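Local coordinates for protein 5-oxopent-3-ene-1,2,5-tricarboxylate decarboxylase (Exiguobacterium antarcticum B7, PDB 6IYM) that belongs to the fumarylacetoacetate hydrolase family and carries a magnesium ion held by acidic side chains, at residues R24-V27 with T28-V31; D34-L37 with E38-R42; V219-L222 with T223-R227. All blocks are in the same frame, centred on the assembly; numbering follows the deposited sequence.

Contact 1 (R24-V27 with T28-V31); sequences RYDV and TPQV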
# COMPACT_ATOMS: atom_id res chain seq x y z
N ARG A 24 -29.97 0.85 -15.36
CA ARG A 24 -28.78 1.62 -14.97
C ARG A 24 -29.03 3.12 -15.21
O ARG A 24 -28.92 3.57 -16.38
CB ARG A 24 -27.58 1.06 -15.72
CG ARG A 24 -27.35 -0.41 -15.41
CD ARG A 24 -25.95 -0.89 -15.71
NE ARG A 24 -25.57 -1.89 -14.73
CZ ARG A 24 -24.57 -2.76 -14.86
NH1 ARG A 24 -23.84 -2.77 -15.97
NH2 ARG A 24 -24.32 -3.63 -13.89
N TYR A 25 -29.35 3.84 -14.14
CA TYR A 25 -29.60 5.30 -14.14
C TYR A 25 -28.25 6.00 -13.93
O TYR A 25 -27.45 5.49 -13.11
CB TYR A 25 -30.66 5.67 -13.09
CG TYR A 25 -31.73 4.62 -12.95
CD1 TYR A 25 -32.68 4.43 -13.95
CD2 TYR A 25 -31.78 3.78 -11.85
CE1 TYR A 25 -33.65 3.45 -13.84
CE2 TYR A 25 -32.75 2.80 -11.73
CZ TYR A 25 -33.69 2.62 -12.73
OH TYR A 25 -34.64 1.64 -12.62
N ASP A 26 -28.00 7.08 -14.67
CA ASP A 26 -26.86 8.01 -14.44
C ASP A 26 -27.27 8.99 -13.32
O ASP A 26 -28.19 9.79 -13.54
CB ASP A 26 -26.48 8.71 -15.74
CG ASP A 26 -25.46 9.82 -15.57
OD1 ASP A 26 -25.15 10.15 -14.40
OD2 ASP A 26 -24.98 10.34 -16.60
N VAL A 27 -26.60 8.92 -12.16
CA VAL A 27 -26.99 9.66 -10.92
C VAL A 27 -26.04 10.83 -10.67
O VAL A 27 -26.18 11.49 -9.63
CB VAL A 27 -27.01 8.76 -9.68
CG1 VAL A 27 -27.98 7.60 -9.84
CG2 VAL A 27 -25.62 8.27 -9.31
N THR A 28 -25.09 11.08 -11.57
CA THR A 28 -23.99 12.05 -11.32
C THR A 28 -24.59 13.36 -10.80
O THR A 28 -24.12 13.86 -9.78
CB THR A 28 -23.10 12.18 -12.56
OG1 THR A 28 -22.89 10.84 -13.02
CG2 THR A 28 -21.79 12.89 -12.32
N PRO A 29 -25.61 13.95 -11.47
CA PRO A 29 -26.19 15.22 -11.04
C PRO A 29 -26.65 15.28 -9.58
O PRO A 29 -26.27 16.23 -8.91
CB PRO A 29 -27.40 15.40 -11.98
CG PRO A 29 -26.97 14.69 -13.26
CD PRO A 29 -26.19 13.50 -12.75
N GLN A 30 -27.43 14.31 -9.10
CA GLN A 30 -27.96 14.34 -7.70
C GLN A 30 -26.81 14.27 -6.68
O GLN A 30 -26.97 14.88 -5.61
CB GLN A 30 -28.95 13.22 -7.39
CG GLN A 30 -30.40 13.56 -7.72
CD GLN A 30 -30.88 12.79 -8.93
OE1 GLN A 30 -30.26 12.83 -9.99
NE2 GLN A 30 -31.97 12.07 -8.76
N VAL A 31 -25.73 13.55 -6.99
CA VAL A 31 -24.63 13.22 -6.03
C VAL A 31 -23.47 14.23 -6.17
O VAL A 31 -22.61 14.25 -5.26
CB VAL A 31 -24.16 11.75 -6.16
CG1 VAL A 31 -25.31 10.78 -6.02
CG2 VAL A 31 -23.41 11.47 -7.44
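Asp26 and Thr28 meet at an angle across the turn that takes the chain from the strand 23-26 into the short helix 28-31, an Asx turn in which the aspartate caps the coming helix. The side chain of Asp26 lies with CG anti to its backbone N (chi1 172°), which swings the carboxylate forward over the turn. One oxygen then does all the work within the turn: Asp26 OD1 takes the backbone N-H of Thr28 at 3.0 Å, a nearly straight bond that meets the oxygen close to its C-O axis. The hydroxyl Thr28 OG1 gives a second, shorter bond to Asp26 OD1 at 2.7 Å, arriving on the syn side and 26° out of the carboxylate plane. Two donors on a single oxygen fix the rotation of the carboxylate. The other oxygen is engaged as well, for Asp26 OD2 forms a salt bridge with Arg15 on the neighbouring strand 13-20, and Thr28 OG1 is bonded to the backbone N of Ile16 there. A charged aspartate can be buried here because Arg15 and the two donors of Thr28 engage both of its oxygens.

Pro29 fits the first turn of a helix, where a residue without N-H costs no backbone bond. Its ring comes alongside the peptide of Val27, with Pro29 CD 3.4 Å from Val27 C. On the inner side, Val27 and Val31 are set at a slant to one another, branched residues that both pack on Trp5 of strand 4-10; Val27 also packs on Ile16 and Val18. Val31 N closes the turn with a weak bond to Val27 O at 3.4 Å, while the methyls Val27 CG2 and Val31 CG1 meet at 4.1 Å.

Contact 2 (D34-L37 with E38-R42); sequences DSLL and EVIVR
Ser35 and Glu38 meet at the start of the helix 36-41, where the first polar interaction is a cap. A chi1 of 170° turns Ser35 OG away from its own N and toward the first turn, where it accepts from Glu38 N at 3.1 Å. Serine fits because its short side chain places a hydroxyl within bonding distance of this amide. The Glu38 chain runs past the serine, with Glu38 CB 3.6 Å from Ser35 OG, and its carboxylate ends on Thr33 OG1.

The backbone bonds follow in helical order. Val39 N reaches Ser35 O, Ile40 N reaches Leu36 O at 3.2 Å, and Val41 N reaches Leu37 O at 2.9 Å; the last of these is the straightest, at 171°.

Apolar contacts form two main pairs. Leu36 meets Ile40 through CG and CD1 respectively, at 4.3 Å, and both buried residues pack on Ile184 of strand 178-186. Leu37 and Val41 approach at a slant, Leu37 CD1 lying 3.7 Å from Val41 CG2; Leu37 also packs on Tyr66, which Ile40 touches too. Leu36 and Ile40 thus give this short helix an oily face against the sheet, while Leu37 and the more exposed Val41 lie on the flank near Tyr66: a short amphipathic helix following a serine N-cap.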
# COMPACT_ATOMS: atom_id res chain seq x y z
N ASP A 34 -18.00 13.15 -9.94
CA ASP A 34 -17.63 12.03 -10.85
C ASP A 34 -16.68 11.02 -10.15
O ASP A 34 -16.12 10.13 -10.86
CB ASP A 34 -16.93 12.57 -12.10
CG ASP A 34 -15.66 13.31 -11.69
OD1 ASP A 34 -15.69 13.86 -10.58
OD2 ASP A 34 -14.66 13.26 -12.45
N SER A 35 -16.41 11.19 -8.85
CA SER A 35 -15.55 10.26 -8.07
C SER A 35 -16.41 9.43 -7.12
O SER A 35 -17.04 9.99 -6.21
CB SER A 35 -14.44 10.92 -7.33
OG SER A 35 -13.83 9.99 -6.44
N LEU A 36 -16.47 8.12 -7.39
CA LEU A 36 -17.22 7.17 -6.55
C LEU A 36 -16.49 7.01 -5.21
O LEU A 36 -17.18 6.69 -4.24
CB LEU A 36 -17.37 5.84 -7.31
CG LEU A 36 -18.18 4.78 -6.60
CD1 LEU A 36 -19.59 5.27 -6.31
CD2 LEU A 36 -18.21 3.50 -7.43
N LEU A 37 -15.17 7.24 -5.16
CA LEU A 37 -14.40 7.23 -3.89
C LEU A 37 -14.89 8.38 -3.01
O LEU A 37 -15.04 8.18 -1.79
CB LEU A 37 -12.91 7.39 -4.17
CG LEU A 37 -12.05 7.59 -2.93
CD1 LEU A 37 -12.20 6.41 -1.97
CD2 LEU A 37 -10.59 7.78 -3.32
N GLU A 38 -15.11 9.53 -3.64
CA GLU A 38 -15.62 10.76 -2.98
C GLU A 38 -16.97 10.47 -2.36
O GLU A 38 -17.19 10.92 -1.24
CB GLU A 38 -15.75 11.89 -4.00
CG GLU A 38 -15.00 13.15 -3.61
CD GLU A 38 -14.94 14.17 -4.74
OE1 GLU A 38 -13.87 14.28 -5.38
OE2 GLU A 38 -15.97 14.81 -4.99
N VAL A 39 -17.84 9.74 -3.06
CA VAL A 39 -19.21 9.36 -2.59
C VAL A 39 -19.08 8.50 -1.33
O VAL A 39 -19.84 8.74 -0.38
CB VAL A 39 -20.00 8.62 -3.69
CG1 VAL A 39 -21.31 8.06 -3.16
CG2 VAL A 39 -20.26 9.52 -4.89
N ILE A 40 -18.12 7.58 -1.31
CA ILE A 40 -17.88 6.66 -0.16
C ILE A 40 -17.31 7.43 1.03
O ILE A 40 -17.90 7.31 2.12
CB ILE A 40 -17.00 5.48 -0.60
CG1 ILE A 40 -17.69 4.67 -1.70
CG2 ILE A 40 -16.63 4.64 0.60
CD1 ILE A 40 -16.76 3.93 -2.62
N VAL A 41 -16.21 8.19 0.83
CA VAL A 41 -15.45 8.93 1.89
C VAL A 41 -16.40 9.91 2.63
O VAL A 41 -16.39 9.90 3.87
CB VAL A 41 -14.22 9.66 1.30
CG1 VAL A 41 -13.61 10.67 2.27
CG2 VAL A 41 -13.13 8.70 0.85
N ARG A 42 -17.19 10.70 1.90
CA ARG A 42 -18.19 11.67 2.43
C ARG A 42 -19.08 11.08 3.53
O ARG A 42 -19.54 11.87 4.36
CB ARG A 42 -19.13 12.16 1.32
CG ARG A 42 -18.69 13.46 0.68
CD ARG A 42 -19.31 13.71 -0.68
NE ARG A 42 -20.61 13.07 -0.87
CZ ARG A 42 -21.37 13.26 -1.94
NH1 ARG A 42 -20.96 14.07 -2.90
NH2 ARG A 42 -22.53 12.63 -2.04

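Contact 3 (V219-L222 with T223-R227); sequences VTIL and TEVSR
Thr223 meets Val219 one turn back in the helix 218-225, its N-H giving a straight bond to Val219 O at 2.9 Å. A chi1 of -78° turns the hydroxyl back toward the preceding turn, and Thr223 OG1 adds a bond to Val219 O at 3.3 Å, of a kind that threonine and serine often make inside helices, here only a weak one.

Glu224 N bonds Thr220 O, and the two side chains run side by side, Thr220 CG2 lying 4.2 Å from Glu224 CG. Beyond this point the glutamate bends at chi2 (-75°), and Glu224 OE2 forms a salt bridge with Arg227 NH2 at 2.6 Å. Thr220 OG1 turns instead to Asp217.

Val225 N donates to Ile221 O at 2.8 Å. Its side chain lies beside that of Ile221, with Val225 CG2 and Ile221 CG2 3.8 Å apart, methyls of beta-branched residues suited to a buried face that also meets Phe94 and Asn78. Leu222 packs on Ile129 and Ile131 of strand 121-131, setting the helix against the sheet of the FAA hydrolase region.

Ser226 ends the helix with two bonds to Leu222 O, from its N and, at 2.9 Å, from its OG, reaching it from opposite faces of the carbonyl plane. Arg227 O bonds Arg170 of the second subunit. By giving to Leu222 O and accepting from Leu138 N, the Ser226 hydroxyl ties the helix's last turn to the neighbouring loop.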
# COMPACT_ATOMS: atom_id res chain seq x y z
N VAL A 219 -16.92 -10.34 9.04
CA VAL A 219 -16.81 -9.67 10.38
C VAL A 219 -15.47 -10.03 11.04
O VAL A 219 -14.78 -9.09 11.47
CB VAL A 219 -18.03 -9.92 11.27
CG1 VAL A 219 -17.78 -9.56 12.73
CG2 VAL A 219 -19.23 -9.12 10.77
N THR A 220 -15.03 -11.28 11.04
CA THR A 220 -13.72 -11.68 11.66
C THR A 220 -12.55 -11.02 10.93
O THR A 220 -11.56 -10.62 11.58
CB THR A 220 -13.54 -13.20 11.63
OG1 THR A 220 -14.75 -13.76 12.12
CG2 THR A 220 -12.38 -13.70 12.47
N ILE A 221 -12.60 -10.94 9.60
CA ILE A 221 -11.53 -10.25 8.83
C ILE A 221 -11.45 -8.80 9.33
O ILE A 221 -10.36 -8.38 9.73
CB ILE A 221 -11.76 -10.36 7.31
CG1 ILE A 221 -11.45 -11.77 6.80
CG2 ILE A 221 -10.98 -9.29 6.59
CD1 ILE A 221 -12.06 -12.10 5.47
N LEU A 222 -12.57 -8.07 9.35
CA LEU A 222 -12.63 -6.64 9.76
C LEU A 222 -12.08 -6.47 11.18
O LEU A 222 -11.18 -5.63 11.38
CB LEU A 222 -14.08 -6.17 9.68
CG LEU A 222 -14.65 -6.03 8.27
CD1 LEU A 222 -16.16 -5.84 8.34
CD2 LEU A 222 -14.00 -4.89 7.53
N THR A 223 -12.58 -7.27 12.13
CA THR A 223 -12.14 -7.36 13.55
C THR A 223 -10.61 -7.54 13.63
O THR A 223 -9.96 -6.78 14.37
CB THR A 223 -12.87 -8.52 14.22
OG1 THR A 223 -14.18 -8.02 14.50
CG2 THR A 223 -12.13 -9.04 15.43
N GLU A 224 -10.05 -8.52 12.92
CA GLU A 224 -8.62 -8.90 13.03
C GLU A 224 -7.71 -7.87 12.34
O GLU A 224 -6.65 -7.54 12.89
CB GLU A 224 -8.41 -10.28 12.41
CG GLU A 224 -8.97 -11.41 13.24
CD GLU A 224 -8.11 -11.71 14.46
OE1 GLU A 224 -6.96 -12.16 14.26
OE2 GLU A 224 -8.59 -11.46 15.59
N VAL A 225 -8.11 -7.39 11.17
CA VAL A 225 -7.29 -6.49 10.31
C VAL A 225 -7.09 -5.17 11.04
O VAL A 225 -5.99 -4.63 10.97
CB VAL A 225 -7.94 -6.31 8.93
CG1 VAL A 225 -7.28 -5.23 8.10
CG2 VAL A 225 -7.90 -7.62 8.16
N SER A 226 -8.12 -4.68 11.72
CA SER A 226 -8.18 -3.31 12.28
C SER A 226 -7.56 -3.25 13.67
O SER A 226 -7.62 -2.18 14.27
CB SER A 226 -9.59 -2.83 12.35
OG SER A 226 -10.33 -3.59 13.30
N ARG A 227 -7.05 -4.36 14.20
CA ARG A 227 -6.46 -4.42 15.56
C ARG A 227 -5.14 -3.63 15.59
O ARG A 227 -4.11 -4.14 15.08
CB ARG A 227 -6.24 -5.87 15.99
CG ARG A 227 -7.16 -6.34 17.11
CD ARG A 227 -6.55 -7.55 17.78
NE ARG A 227 -7.47 -8.68 17.76
CZ ARG A 227 -7.13 -9.92 18.09
NH1 ARG A 227 -5.89 -10.21 18.45
NH2 ARG A 227 -8.05 -10.87 18.05

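Overall arrangement
From the N terminus, contact 1 joins strand 23-26, paired with strand 13-20, to helix 28-31, and contact 2 follows after two residues on helix 36-41; the two touch where Arg42 NH1 probably bonds Val31 O, so the second helix is tied back to the end of the first. Contact 3 comes far later, in helix 218-225. All three are local turns in series along the chain, none enclosing or crossing another. Contact 2 packs on strand 178-186 of the same sheet, and contact 3 lies against strand 121-131, its nearest atoms about 12 Å from contact 2, with its end reaching the second subunit.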